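Long-range contacts in ComZ (Thermus thermophilus, PDB 6QVI), which serves as a competence-associated pilin that probably acts as a DNA receptor at the pilus tip during natural transformation: residues A[127-132]-A[516-521]; A[171-176]-A[212-217]; A[397-402]-A[431-436]; A[438-443]-A[457-462]. All coordinates share one frame; numbering follows the deposited sequence.

Contact 1. Residues A[127-132]-A[516-521]; sequences FRISNS and PVFQVL
F127 packs against F518 and V520 on one face of an antiparallel strand pair, 127-130 with 517-521, whose axes run at 179° to each other. The ring of F127 can be traced outward. CB passes 3.7 Å from Q519 O. CG is then set beside the residue's own backbone N (chi1 -47°), and the ring stands beside that of F518 on the same face of the sheet. From there CD2 meets F518 CZ at 3.6 Å, and CE2 comes to V520 CG2 at 3.7 Å. The two phenyl planes meet obliquely, at 34°. I129 extends the apolar row, its CD1 lying 3.6 Å from F518 CE1.

Four backbone hydrogen bonds fix the register. R128 and Q519 form one hydrogen-bonded pair, with R128 N to Q519 O at 2.9 Å, and S130 and V517 form the next. On the R128 and V517 face, R128 CG lies 3.5 Å from V517 CG1, and the OG of S130 is bonded to K515 O, just before the second segment. Past the strand end, S132 OG lies against the P516 ring and hydrogen-bonds to E40 of helix 12-40. The F518 ring also meets F33 of that helix edge-to-face. A long N-terminal helix laid across an antiparallel sheet is the hallmark of the pilin fold, here the pseudopilin-like domain.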
loop_
_atom_site.group_PDB
_atom_site.type_symbol
_atom_site.label_atom_id
_atom_site.label_comp_id
_atom_site.label_asym_id
_atom_site.label_seq_id
_atom_site.Cartn_x
_atom_site.Cartn_y
_atom_site.Cartn_z
ATOM N N PHE A 127 4.172 -7.660 26.132
ATOM C CA PHE A 127 4.001 -6.596 25.163
ATOM C C PHE A 127 2.721 -6.788 24.374
ATOM O O PHE A 127 2.250 -7.906 24.176
ATOM C CB PHE A 127 5.155 -6.531 24.186
ATOM C CG PHE A 127 6.463 -6.598 24.811
ATOM C CD1 PHE A 127 7.007 -7.816 25.166
ATOM C CD2 PHE A 127 7.175 -5.435 25.050
ATOM C CE1 PHE A 127 8.252 -7.882 25.752
ATOM C CE2 PHE A 127 8.412 -5.500 25.653
ATOM C CZ PHE A 127 8.952 -6.728 25.992
ATOM N N ARG A 128 2.295 -5.717 23.748
ATOM C CA ARG A 128 1.200 -5.760 22.820
ATOM C C ARG A 128 1.884 -5.190 21.609
ATOM O O ARG A 128 2.390 -4.113 21.653
ATOM C CB ARG A 128 0.073 -4.881 23.263
ATOM C CG ARG A 128 -0.547 -4.114 22.128
ATOM C CD ARG A 128 -2.044 -4.262 22.117
ATOM N NE ARG A 128 -2.621 -4.032 23.422
ATOM C CZ ARG A 128 -3.630 -4.737 23.899
ATOM N NH1 ARG A 128 -4.155 -5.704 23.161
ATOM N NH2 ARG A 128 -4.107 -4.477 25.105
ATOM N N ILE A 129 1.925 -5.944 20.536
ATOM C CA ILE A 129 2.629 -5.554 19.325
ATOM C C ILE A 129 1.708 -5.719 18.134
ATOM O O ILE A 129 1.192 -6.816 17.887
ATOM C CB ILE A 129 3.907 -6.370 19.086
ATOM C CG1 ILE A 129 4.776 -6.378 20.350
ATOM C CG2 ILE A 129 4.662 -5.840 17.860
ATOM C CD1 ILE A 129 6.018 -7.190 20.136
ATOM N N SER A 130 1.528 -4.635 17.366
ATOM C CA SER A 130 0.767 -4.700 16.126
ATOM C C SER A 130 1.479 -3.867 15.073
ATOM O O SER A 130 2.031 -2.805 15.384
ATOM C CB SER A 130 -0.677 -4.250 16.371
ATOM O OG SER A 130 -0.749 -2.872 16.688
ATOM N N ASN A 131 1.535 -4.386 13.847
ATOM C CA ASN A 131 2.190 -3.674 12.751
ATOM C C ASN A 131 1.210 -2.844 11.909
ATOM O O ASN A 131 -0.012 -3.016 11.953
ATOM C CB ASN A 131 2.934 -4.677 11.861
ATOM C CG ASN A 131 4.244 -5.160 12.495
ATOM O OD1 ASN A 131 5.249 -4.440 12.488
ATOM N ND2 ASN A 131 4.225 -6.377 13.074
ATOM N N SER A 132 1.762 -1.915 11.132
ATOM C CA SER A 132 0.886 -1.110 10.287
ATOM C C SER A 132 0.228 -1.986 9.243
ATOM O O SER A 132 -0.978 -1.859 8.978
ATOM C CB SER A 132 1.637 0.047 9.619
ATOM O OG SER A 132 1.853 1.115 10.528
ATOM N N PRO A 516 0.208 1.086 14.277
ATOM C CA PRO A 516 1.473 0.552 14.812
ATOM C C PRO A 516 1.588 0.709 16.329
ATOM O O PRO A 516 1.468 1.813 16.866
ATOM C CB PRO A 516 2.536 1.368 14.068
ATOM C CG PRO A 516 1.836 2.717 13.753
ATOM C CD PRO A 516 0.378 2.373 13.564
ATOM N N VAL A 517 1.827 -0.404 17.029
ATOM C CA VAL A 517 1.932 -0.388 18.485
ATOM C C VAL A 517 3.036 -1.348 18.925
ATOM O O VAL A 517 3.154 -2.468 18.406
ATOM C CB VAL A 517 0.576 -0.732 19.149
ATOM C CG1 VAL A 517 0.773 -1.233 20.567
ATOM C CG2 VAL A 517 -0.306 0.491 19.167
ATOM N N PHE A 518 3.888 -0.870 19.834
ATOM C CA PHE A 518 4.844 -1.691 20.585
ATOM C C PHE A 518 4.756 -1.187 22.027
ATOM O O PHE A 518 5.471 -0.255 22.412
ATOM C CB PHE A 518 6.264 -1.606 20.002
ATOM C CG PHE A 518 7.216 -2.468 20.720
ATOM C CD1 PHE A 518 7.406 -3.798 20.352
ATOM C CD2 PHE A 518 7.870 -1.972 21.850
ATOM C CE1 PHE A 518 8.293 -4.617 21.078
ATOM C CE2 PHE A 518 8.736 -2.775 22.594
ATOM C CZ PHE A 518 8.941 -4.102 22.218
ATOM N N GLN A 519 3.892 -1.797 22.826
ATOM C CA GLN A 519 3.628 -1.253 24.145
ATOM C C GLN A 519 3.828 -2.302 25.243
ATOM O O GLN A 519 3.381 -3.445 25.110
ATOM C CB GLN A 519 2.227 -0.634 24.196
ATOM C CG GLN A 519 1.697 -0.559 25.599
ATOM C CD GLN A 519 0.802 0.631 25.802
ATOM O OE1 GLN A 519 1.300 1.768 25.889
ATOM N NE2 GLN A 519 -0.485 0.393 25.979
ATOM N N VAL A 520 4.444 -1.886 26.355
ATOM C CA VAL A 520 4.696 -2.780 27.486
ATOM C C VAL A 520 3.468 -2.792 28.380
ATOM O O VAL A 520 3.098 -1.755 28.940
ATOM C CB VAL A 520 5.917 -2.340 28.317
ATOM C CG1 VAL A 520 5.965 -3.168 29.591
ATOM C CG2 VAL A 520 7.209 -2.527 27.559
ATOM N N LEU A 521 2.874 -3.974 28.567
ATOM C CA LEU A 521 1.690 -4.089 29.412
ATOM C C LEU A 521 2.039 -4.440 30.847
ATOM O O LEU A 521 1.275 -4.118 31.761
ATOM C CB LEU A 521 0.716 -5.145 28.876
ATOM C CG LEU A 521 0.083 -4.957 27.481
ATOM C CD1 LEU A 521 -0.966 -6.009 27.237
ATOM C CD2 LEU A 521 -0.494 -3.566 27.279
#

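Contact 2. Residues A[171-176]-A[212-217]; sequences QYVIEA and LRVQYG
L212 makes the first approach: its CD1 lies 4.0 Å from I174 CD1, the two chains running alongside one another with opposed directions. CG of L212 stands anti to the backbone N (chi1 -178°), which carries the branched end across toward I174. V214 points back to the first segment, but loosely, its CG1 4.5 Å from V173 CG1. At Y216 it is the backbone that touches, with O 3.8 Å from V173 CG2. G217 closes the walk, its CA 3.7 Å from Q171 O, and its positive phi of 123° lets the chain turn here.

No polar bond joins the two segments, so side-chain packing and close backbone approach carry the contact. The regular pairing lies one step further on: V173 and I174 bond through their backbones to K218 and S220 of strand 218-221, while strand 212-214 pairs in parallel with strand 160-162. The segments therefore belong to different faces of successive coils, and the contact runs obliquely across a corner, where the chain bends at V173. Aliphatic side chains meeting inside such a corner are characteristic of the interior of a beta-solenoid.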
loop_
_atom_site.group_PDB
_atom_site.type_symbol
_atom_site.label_atom_id
_atom_site.label_comp_id
_atom_site.label_asym_id
_atom_site.label_seq_id
_atom_site.Cartn_x
_atom_site.Cartn_y
_atom_site.Cartn_z
ATOM N N GLN A 171 -24.968 -7.262 1.611
ATOM C CA GLN A 171 -25.017 -7.082 0.177
ATOM C C GLN A 171 -23.834 -7.739 -0.507
ATOM O O GLN A 171 -22.691 -7.355 -0.265
ATOM C CB GLN A 171 -25.075 -5.619 -0.249
ATOM C CG GLN A 171 -26.368 -4.887 0.061
ATOM C CD GLN A 171 -27.605 -5.553 -0.546
ATOM O OE1 GLN A 171 -27.791 -6.743 -0.344
ATOM N NE2 GLN A 171 -28.353 -4.836 -1.456
ATOM N N TYR A 172 -24.127 -8.712 -1.363
ATOM C CA TYR A 172 -23.123 -9.220 -2.275
ATOM C C TYR A 172 -22.438 -8.043 -2.947
ATOM O O TYR A 172 -23.033 -7.271 -3.700
ATOM C CB TYR A 172 -23.750 -10.190 -3.275
ATOM C CG TYR A 172 -24.309 -11.391 -2.562
ATOM C CD1 TYR A 172 -25.631 -11.416 -2.127
ATOM C CD2 TYR A 172 -23.500 -12.485 -2.257
ATOM C CE1 TYR A 172 -26.143 -12.519 -1.438
ATOM C CE2 TYR A 172 -24.004 -13.586 -1.561
ATOM C CZ TYR A 172 -25.318 -13.596 -1.160
ATOM O OH TYR A 172 -25.812 -14.692 -0.483
ATOM N N VAL A 173 -21.180 -7.863 -2.601
ATOM C CA VAL A 173 -20.393 -6.745 -3.101
ATOM C C VAL A 173 -19.528 -7.185 -4.268
ATOM O O VAL A 173 -18.899 -6.350 -4.929
ATOM C CB VAL A 173 -19.612 -6.235 -1.864
ATOM C CG1 VAL A 173 -18.337 -5.562 -2.231
ATOM C CG2 VAL A 173 -20.494 -5.326 -0.989
ATOM N N ILE A 174 -19.484 -8.487 -4.532
ATOM C CA ILE A 174 -18.806 -9.112 -5.655
ATOM C C ILE A 174 -19.644 -10.324 -6.009
ATOM O O ILE A 174 -19.720 -11.256 -5.216
ATOM C CB ILE A 174 -17.370 -9.534 -5.301
ATOM C CG1 ILE A 174 -16.494 -8.316 -5.007
ATOM C CG2 ILE A 174 -16.786 -10.393 -6.410
ATOM C CD1 ILE A 174 -15.092 -8.679 -4.553
ATOM N N GLU A 175 -20.396 -10.259 -7.101
ATOM C CA GLU A 175 -21.170 -11.398 -7.606
ATOM C C GLU A 175 -20.497 -11.915 -8.871
ATOM O O GLU A 175 -20.985 -11.722 -9.981
ATOM C CB GLU A 175 -22.653 -11.026 -7.869
ATOM C CG GLU A 175 -23.432 -10.498 -6.670
ATOM C CD GLU A 175 -24.908 -10.930 -6.660
ATOM O OE1 GLU A 175 -25.213 -12.078 -7.064
ATOM O OE2 GLU A 175 -25.763 -10.112 -6.246
ATOM N N ALA A 176 -19.326 -12.511 -8.702
ATOM C CA ALA A 176 -18.537 -12.968 -9.837
ATOM C C ALA A 176 -18.941 -14.402 -10.142
ATOM O O ALA A 176 -18.891 -15.270 -9.262
ATOM C CB ALA A 176 -17.041 -12.876 -9.555
ATOM N N LEU A 212 -8.117 -11.282 -0.848
ATOM C CA LEU A 212 -9.427 -10.684 -1.060
ATOM C C LEU A 212 -10.011 -10.286 0.281
ATOM O O LEU A 212 -10.375 -11.149 1.074
ATOM C CB LEU A 212 -10.351 -11.664 -1.783
ATOM C CG LEU A 212 -11.775 -11.255 -2.153
ATOM C CD1 LEU A 212 -11.796 -9.847 -2.555
ATOM C CD2 LEU A 212 -12.353 -12.142 -3.252
ATOM N N ARG A 213 -10.151 -8.992 0.518
ATOM C CA ARG A 213 -10.723 -8.506 1.758
ATOM C C ARG A 213 -11.948 -7.663 1.444
ATOM O O ARG A 213 -11.897 -6.762 0.594
ATOM C CB ARG A 213 -9.718 -7.685 2.576
ATOM C CG ARG A 213 -8.502 -8.466 3.079
ATOM C CD ARG A 213 -7.715 -7.709 4.159
ATOM N NE ARG A 213 -6.287 -7.701 3.856
ATOM C CZ ARG A 213 -5.344 -8.204 4.643
ATOM N NH1 ARG A 213 -5.677 -8.773 5.792
ATOM N NH2 ARG A 213 -4.067 -8.141 4.281
ATOM N N VAL A 214 -13.000 -7.894 2.183
ATOM C CA VAL A 214 -14.185 -7.137 2.030
ATOM C C VAL A 214 -14.637 -6.822 3.407
ATOM O O VAL A 214 -15.107 -7.669 4.088
ATOM C CB VAL A 214 -15.262 -7.943 1.367
ATOM C CG1 VAL A 214 -16.579 -7.257 1.546
ATOM C CG2 VAL A 214 -14.951 -8.115 -0.084
ATOM N N GLN A 215 -14.498 -5.587 3.815
ATOM C CA GLN A 215 -14.886 -5.218 5.137
ATOM C C GLN A 215 -16.351 -5.264 5.433
ATOM O O GLN A 215 -16.722 -5.666 6.498
ATOM C CB GLN A 215 -14.362 -3.856 5.485
ATOM C CG GLN A 215 -15.068 -3.289 6.678
ATOM C CD GLN A 215 -14.503 -1.979 7.117
ATOM O OE1 GLN A 215 -13.820 -1.316 6.373
ATOM N NE2 GLN A 215 -14.789 -1.599 8.336
ATOM N N TYR A 216 -17.201 -4.822 4.531
ATOM C CA TYR A 216 -18.621 -4.881 4.806
ATOM C C TYR A 216 -19.348 -5.542 3.679
ATOM O O TYR A 216 -19.352 -5.041 2.600
ATOM C CB TYR A 216 -19.215 -3.495 4.967
ATOM C CG TYR A 216 -18.796 -2.750 6.195
ATOM C CD1 TYR A 216 -19.091 -3.211 7.442
ATOM C CD2 TYR A 216 -18.130 -1.570 6.096
ATOM C CE1 TYR A 216 -18.707 -2.522 8.557
ATOM C CE2 TYR A 216 -17.743 -0.882 7.202
ATOM C CZ TYR A 216 -18.030 -1.367 8.426
ATOM O OH TYR A 216 -17.638 -0.669 9.522
ATOM N N GLY A 217 -19.982 -6.668 3.939
ATOM C CA GLY A 217 -20.738 -7.363 2.920
ATOM C C GLY A 217 -20.350 -8.794 2.650
ATOM O O GLY A 217 -19.416 -9.285 3.215
#

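Contact 3. Residues A[397-402]-A[431-436]; sequences KSATLA and HALGFV
L401 and F435 meet through different first torsions: L401 holds CG anti to its backbone N (chi1 -170°), whereas F435 sets CG beside its own N (chi1 -69°). The two side chains thereby converge, L401 CD1 lying 3.6 Å from F435 CE1. L433 bends its chain at chi2 (58°) and brings CD1 to 3.5 Å from A399 O and 4.1 Å from A399 CB. On the other face, T400 CG2 touches V436 CG2 at 3.9 Å, beside G434, the partner of T400 in the ladder, which adds no side chain to this face.

Strands 398-402 and 432-436 are parallel and bonded throughout. G434 N to A399 O, L401 N to G434 O and V436 N to L401 O each measure 3.0 Å. The ladder is weaker where it begins, at A432 N to K397 O (3.3 Å) and A399 N to A432 O. Beside that start, H431 CD2 approaches K397 O at the edge of the imidazole, whose nitrogens are bonded to G426 O and A391 N.

The pair lies within a longer parallel stack. Strand 374-377 bonds to T400 and A402 along the edge of 398-406 away from 432-437, and strand 451-454 does the same for F435. Loop residues P505 and L508 cover the T400 and V436 face, while strand 387-392 packs on A399 and L433, and L419 meets F435.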
loop_
_atom_site.group_PDB
_atom_site.type_symbol
_atom_site.label_atom_id
_atom_site.label_comp_id
_atom_site.label_asym_id
_atom_site.label_seq_id
_atom_site.Cartn_x
_atom_site.Cartn_y
_atom_site.Cartn_z
ATOM N N LYS A 397 12.618 10.376 -7.390
ATOM C CA LYS A 397 12.117 10.418 -8.763
ATOM C C LYS A 397 10.633 10.054 -8.826
ATOM O O LYS A 397 10.211 9.117 -9.502
ATOM C CB LYS A 397 12.952 9.495 -9.651
ATOM C CG LYS A 397 14.448 9.792 -9.625
ATOM C CD LYS A 397 15.162 9.075 -10.774
ATOM C CE LYS A 397 16.680 9.166 -10.669
ATOM N NZ LYS A 397 17.353 8.215 -11.607
ATOM N N SER A 398 9.825 10.861 -8.156
ATOM C CA SER A 398 8.398 10.609 -8.103
ATOM C C SER A 398 7.697 11.955 -8.085
ATOM O O SER A 398 8.307 12.992 -7.822
ATOM C CB SER A 398 8.001 9.738 -6.896
ATOM O OG SER A 398 8.104 10.432 -5.668
ATOM N N ALA A 399 6.422 11.941 -8.417
ATOM C CA ALA A 399 5.672 13.186 -8.430
ATOM C C ALA A 399 4.201 12.836 -8.558
ATOM O O ALA A 399 3.838 11.678 -8.782
ATOM C CB ALA A 399 6.136 14.100 -9.562
ATOM N N THR A 400 3.354 13.857 -8.464
ATOM C CA THR A 400 1.916 13.667 -8.540
ATOM C C THR A 400 1.301 14.753 -9.404
ATOM O O THR A 400 1.753 15.901 -9.400
ATOM C CB THR A 400 1.271 13.727 -7.154
ATOM O OG1 THR A 400 2.045 12.946 -6.235
ATOM C CG2 THR A 400 -0.140 13.193 -7.186
ATOM N N LEU A 401 0.244 14.368 -10.119
ATOM C CA LEU A 401 -0.642 15.268 -10.829
ATOM C C LEU A 401 -2.001 15.106 -10.183
ATOM O O LEU A 401 -2.566 14.002 -10.197
ATOM C CB LEU A 401 -0.759 14.900 -12.303
ATOM C CG LEU A 401 -1.461 15.878 -13.260
ATOM C CD1 LEU A 401 -1.273 15.333 -14.682
ATOM C CD2 LEU A 401 -2.969 16.220 -12.944
ATOM N N ALA A 402 -2.564 16.194 -9.683
ATOM C CA ALA A 402 -3.913 16.138 -9.147
ATOM C C ALA A 402 -4.829 16.963 -10.027
ATOM O O ALA A 402 -4.500 18.099 -10.378
ATOM C CB ALA A 402 -3.980 16.661 -7.724
ATOM N N HIS A 431 10.645 4.910 -10.424
ATOM C CA HIS A 431 10.370 6.110 -11.157
ATOM C C HIS A 431 8.913 6.048 -11.421
ATOM O O HIS A 431 8.487 5.352 -12.304
ATOM C CB HIS A 431 11.099 6.050 -12.460
ATOM C CG HIS A 431 10.823 7.203 -13.345
ATOM N ND1 HIS A 431 11.022 7.148 -14.701
ATOM C CD2 HIS A 431 10.361 8.440 -13.077
ATOM C CE1 HIS A 431 10.698 8.309 -15.231
ATOM N NE2 HIS A 431 10.291 9.107 -14.268
ATOM N N ALA A 432 8.135 6.785 -10.660
ATOM C CA ALA A 432 6.708 6.714 -10.814
ATOM C C ALA A 432 5.997 8.032 -10.814
ATOM O O ALA A 432 6.362 8.946 -10.122
ATOM C CB ALA A 432 6.158 5.868 -9.699
ATOM N N LEU A 433 4.944 8.100 -11.595
ATOM C CA LEU A 433 4.115 9.297 -11.647
ATOM C C LEU A 433 2.733 8.897 -11.173
ATOM O O LEU A 433 2.143 7.944 -11.694
ATOM C CB LEU A 433 4.050 9.878 -13.058
ATOM C CG LEU A 433 3.148 11.098 -13.191
ATOM C CD1 LEU A 433 3.634 12.163 -12.239
ATOM C CD2 LEU A 433 3.130 11.598 -14.638
ATOM N N GLY A 434 2.237 9.589 -10.165
ATOM C CA GLY A 434 0.953 9.266 -9.588
ATOM C C GLY A 434 -0.129 10.212 -10.059
ATOM O O GLY A 434 0.130 11.369 -10.381
ATOM N N PHE A 435 -1.366 9.731 -10.030
ATOM C CA PHE A 435 -2.487 10.536 -10.490
ATOM C C PHE A 435 -3.592 10.506 -9.452
ATOM O O PHE A 435 -4.115 9.433 -9.124
ATOM C CB PHE A 435 -2.985 10.031 -11.834
ATOM C CG PHE A 435 -2.015 10.287 -12.941
ATOM C CD1 PHE A 435 -2.119 11.437 -13.714
ATOM C CD2 PHE A 435 -0.959 9.409 -13.172
ATOM C CE1 PHE A 435 -1.217 11.693 -14.711
ATOM C CE2 PHE A 435 -0.055 9.666 -14.170
ATOM C CZ PHE A 435 -0.188 10.811 -14.948
ATOM N N VAL A 436 -3.968 11.683 -8.973
ATOM C CA VAL A 436 -5.121 11.837 -8.102
ATOM C C VAL A 436 -6.177 12.541 -8.930
ATOM O O VAL A 436 -5.922 13.614 -9.487
ATOM C CB VAL A 436 -4.779 12.619 -6.821
ATOM C CG1 VAL A 436 -6.007 12.797 -5.931
ATOM C CG2 VAL A 436 -3.679 11.897 -6.058
#

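Contact 4. Residues A[438-443]-A[457-462]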
loop_
_atom_site.group_PDB
_atom_site.type_symbol
_atom_site.label_atom_id
_atom_site.label_comp_id
_atom_site.label_asym_id
_atom_site.label_seq_id
_atom_site.Cartn_x
_atom_site.Cartn_y
_atom_site.Cartn_z
ATOM N N GLU A 438 -10.204 13.628 -8.403
ATOM C CA GLU A 438 -11.349 13.625 -7.500
ATOM C C GLU A 438 -12.588 13.107 -8.202
ATOM O O GLU A 438 -13.514 12.615 -7.545
ATOM C CB GLU A 438 -11.576 15.039 -6.929
ATOM C CG GLU A 438 -12.877 15.215 -6.153
ATOM C CD GLU A 438 -12.966 16.553 -5.357
ATOM O OE1 GLU A 438 -13.878 16.664 -4.487
ATOM O OE2 GLU A 438 -12.145 17.476 -5.579
ATOM N N GLY A 439 -12.610 13.177 -9.528
ATOM C CA GLY A 439 -13.753 12.708 -10.279
ATOM C C GLY A 439 -13.466 11.326 -10.825
ATOM O O GLY A 439 -13.102 10.417 -10.061
ATOM N N ASP A 440 -13.627 11.154 -12.134
ATOM C CA ASP A 440 -13.473 9.874 -12.808
ATOM C C ASP A 440 -12.156 9.785 -13.573
ATOM O O ASP A 440 -11.562 10.796 -13.967
ATOM C CB ASP A 440 -14.628 9.647 -13.774
ATOM C CG ASP A 440 -15.961 9.497 -13.076
ATOM O OD1 ASP A 440 -16.010 9.562 -11.825
ATOM O OD2 ASP A 440 -16.974 9.328 -13.794
ATOM N N ILE A 441 -11.730 8.546 -13.828
ATOM C CA ILE A 441 -10.575 8.259 -14.676
ATOM C C ILE A 441 -10.998 7.289 -15.762
ATOM O O ILE A 441 -11.536 6.217 -15.477
ATOM C CB ILE A 441 -9.382 7.662 -13.909
ATOM C CG1 ILE A 441 -8.774 8.692 -12.983
ATOM C CG2 ILE A 441 -8.319 7.148 -14.904
ATOM C CD1 ILE A 441 -7.455 8.281 -12.540
ATOM N N TYR A 442 -10.687 7.637 -16.996
ATOM C CA TYR A 442 -10.942 6.785 -18.136
ATOM C C TYR A 442 -9.602 6.533 -18.794
ATOM O O TYR A 442 -8.953 7.478 -19.265
ATOM C CB TYR A 442 -11.918 7.450 -19.111
ATOM C CG TYR A 442 -12.697 6.483 -19.987
ATOM C CD1 TYR A 442 -12.051 5.548 -20.787
ATOM C CD2 TYR A 442 -14.088 6.469 -19.955
ATOM C CE1 TYR A 442 -12.778 4.655 -21.557
ATOM C CE2 TYR A 442 -14.818 5.580 -20.703
ATOM C CZ TYR A 442 -14.168 4.674 -21.512
ATOM O OH TYR A 442 -14.918 3.784 -22.270
ATOM N N GLN A 443 -9.204 5.264 -18.858
ATOM C CA GLN A 443 -8.000 4.866 -19.582
ATOM C C GLN A 443 -8.388 4.155 -20.884
ATOM O O GLN A 443 -8.892 3.024 -20.856
ATOM C CB GLN A 443 -7.124 3.964 -18.716
ATOM C CG GLN A 443 -6.112 3.159 -19.503
ATOM C CD GLN A 443 -5.411 2.154 -18.639
ATOM O OE1 GLN A 443 -5.490 2.225 -17.415
ATOM N NE2 GLN A 443 -4.677 1.235 -19.254
ATOM N N THR A 457 -15.148 6.972 -10.290
ATOM C CA THR A 457 -14.990 5.624 -10.809
ATOM C C THR A 457 -13.796 5.586 -11.756
ATOM O O THR A 457 -13.510 6.554 -12.476
ATOM C CB THR A 457 -16.285 5.084 -11.517
ATOM O OG1 THR A 457 -16.274 5.437 -12.907
ATOM C CG2 THR A 457 -17.569 5.590 -10.810
ATOM N N PHE A 458 -13.193 4.433 -11.900
ATOM C CA PHE A 458 -12.102 4.314 -12.813
ATOM C C PHE A 458 -12.529 3.407 -13.914
ATOM O O PHE A 458 -12.753 2.267 -13.664
ATOM C CB PHE A 458 -10.960 3.685 -12.108
ATOM C CG PHE A 458 -9.916 3.173 -13.002
ATOM C CD1 PHE A 458 -8.776 3.858 -13.168
ATOM C CD2 PHE A 458 -10.065 1.995 -13.626
ATOM C CE1 PHE A 458 -7.794 3.389 -13.972
ATOM C CE2 PHE A 458 -9.089 1.505 -14.427
ATOM C CZ PHE A 458 -7.949 2.207 -14.605
ATOM N N ARG A 459 -12.642 3.927 -15.128
ATOM C CA ARG A 459 -13.050 3.156 -16.281
ATOM C C ARG A 459 -11.883 2.727 -17.092
ATOM O O ARG A 459 -10.890 3.385 -17.157
ATOM C CB ARG A 459 -13.972 3.942 -17.184
ATOM C CG ARG A 459 -15.308 4.261 -16.569
ATOM C CD ARG A 459 -16.314 4.744 -17.581
ATOM N NE ARG A 459 -17.605 4.881 -16.948
ATOM C CZ ARG A 459 -17.909 5.868 -16.144
ATOM N NH1 ARG A 459 -17.017 6.787 -15.898
ATOM N NH2 ARG A 459 -19.090 5.936 -15.583
ATOM N N VAL A 460 -12.032 1.596 -17.740
ATOM C CA VAL A 460 -10.987 1.056 -18.555
ATOM C C VAL A 460 -11.647 0.222 -19.633
ATOM O O VAL A 460 -12.743 -0.253 -19.476
ATOM C CB VAL A 460 -10.051 0.242 -17.696
ATOM C CG1 VAL A 460 -10.758 -0.972 -17.181
ATOM C CG2 VAL A 460 -8.774 -0.097 -18.407
ATOM N N VAL A 461 -10.987 0.104 -20.759
ATOM C CA VAL A 461 -11.487 -0.630 -21.907
ATOM C C VAL A 461 -10.907 -2.042 -21.912
ATOM O O VAL A 461 -9.758 -2.258 -21.497
ATOM C CB VAL A 461 -11.116 0.139 -23.182
ATOM C CG1 VAL A 461 -12.102 1.298 -23.426
ATOM C CG2 VAL A 461 -9.742 0.728 -22.954
ATOM N N LYS A 462 -11.702 -3.013 -22.371
ATOM C CA LYS A 462 -11.198 -4.367 -22.582
ATOM C C LYS A 462 -9.870 -4.341 -23.337
ATOM O O LYS A 462 -9.724 -3.628 -24.328
ATOM C CB LYS A 462 -12.211 -5.187 -23.393
ATOM C CG LYS A 462 -13.671 -4.832 -23.190
ATOM C CD LYS A 462 -14.544 -5.379 -24.356
ATOM C CE LYS A 462 -15.901 -5.935 -23.857
ATOM N NZ LYS A 462 -16.465 -7.013 -24.714
#
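The polar contacts centre on D440, whose carboxylate reaches two groups of the opposite segment. OD1 accepts the backbone N-H of T457 at 3.1 Å in a fairly straight bond (161°), while OD2 forms a salt bridge with R459 NH1 at 3.3 Å. Both donors arrive from above the carboxylate plane, although OD2 itself lies in the plane of the guanidinium. The arginine chain, extended from CG to NE, spans the distance, and T457 OG1 lies over one face of the guanidinium, offset toward its rim.

Backbone bonds hold the parallel strands 441-443 and 457-461, which run at 12° to each other: I441 N to T457 O, R459 N to I441 O and Q443 N to R459 O.

Aromatic contacts occupy both faces. R459 CB stands over the Y442 ring in a CH-pi contact, 4.0 Å from its centroid, and R459 CD lies 3.6 Å from Y442 CE2. V461 CG1 comes to the edge of the same ring, whose hydroxyl is tied to Q483 O and T478 OG1. On the opposite face, I441 CG2 meets F458 CD1 at 3.7 Å, and Q443 OE1 lies at the F458 ring edge, 3.7 Å from CZ, with amide and ring nearly perpendicular (86°).

Parallel strands flank the pair: 409-415 beside 441-443, and 474-478 beside 457-461. The I441 and F458 face packs against V452 of strand 451-454, F458 and Q443 also touch L466 of strand 465-467, and the F458 ring meets F475.

In the fold
Contact 1 stands apart: it belongs to the antiparallel sheet beside helix 12-40 and is only partly buried, and its two segments lie 384 residues apart in the sequence, with the other three contacts falling between them. Contacts 2, 3 and 4 lie in the parallel-stacked beta-solenoid and are buried. Contacts 3 and 4 are consecutive in sequence, with centres about 17 Å apart, and both pair strands of successive coils. Contact 2 instead spans two faces and depends on aliphatic packing. Chemistry follows place: contact 1 pairs two aromatic rings, one of which reaches the helix, contact 3 is largely apolar within a backbone ladder, and contact 4 adds a salt bridge at its partly exposed margin.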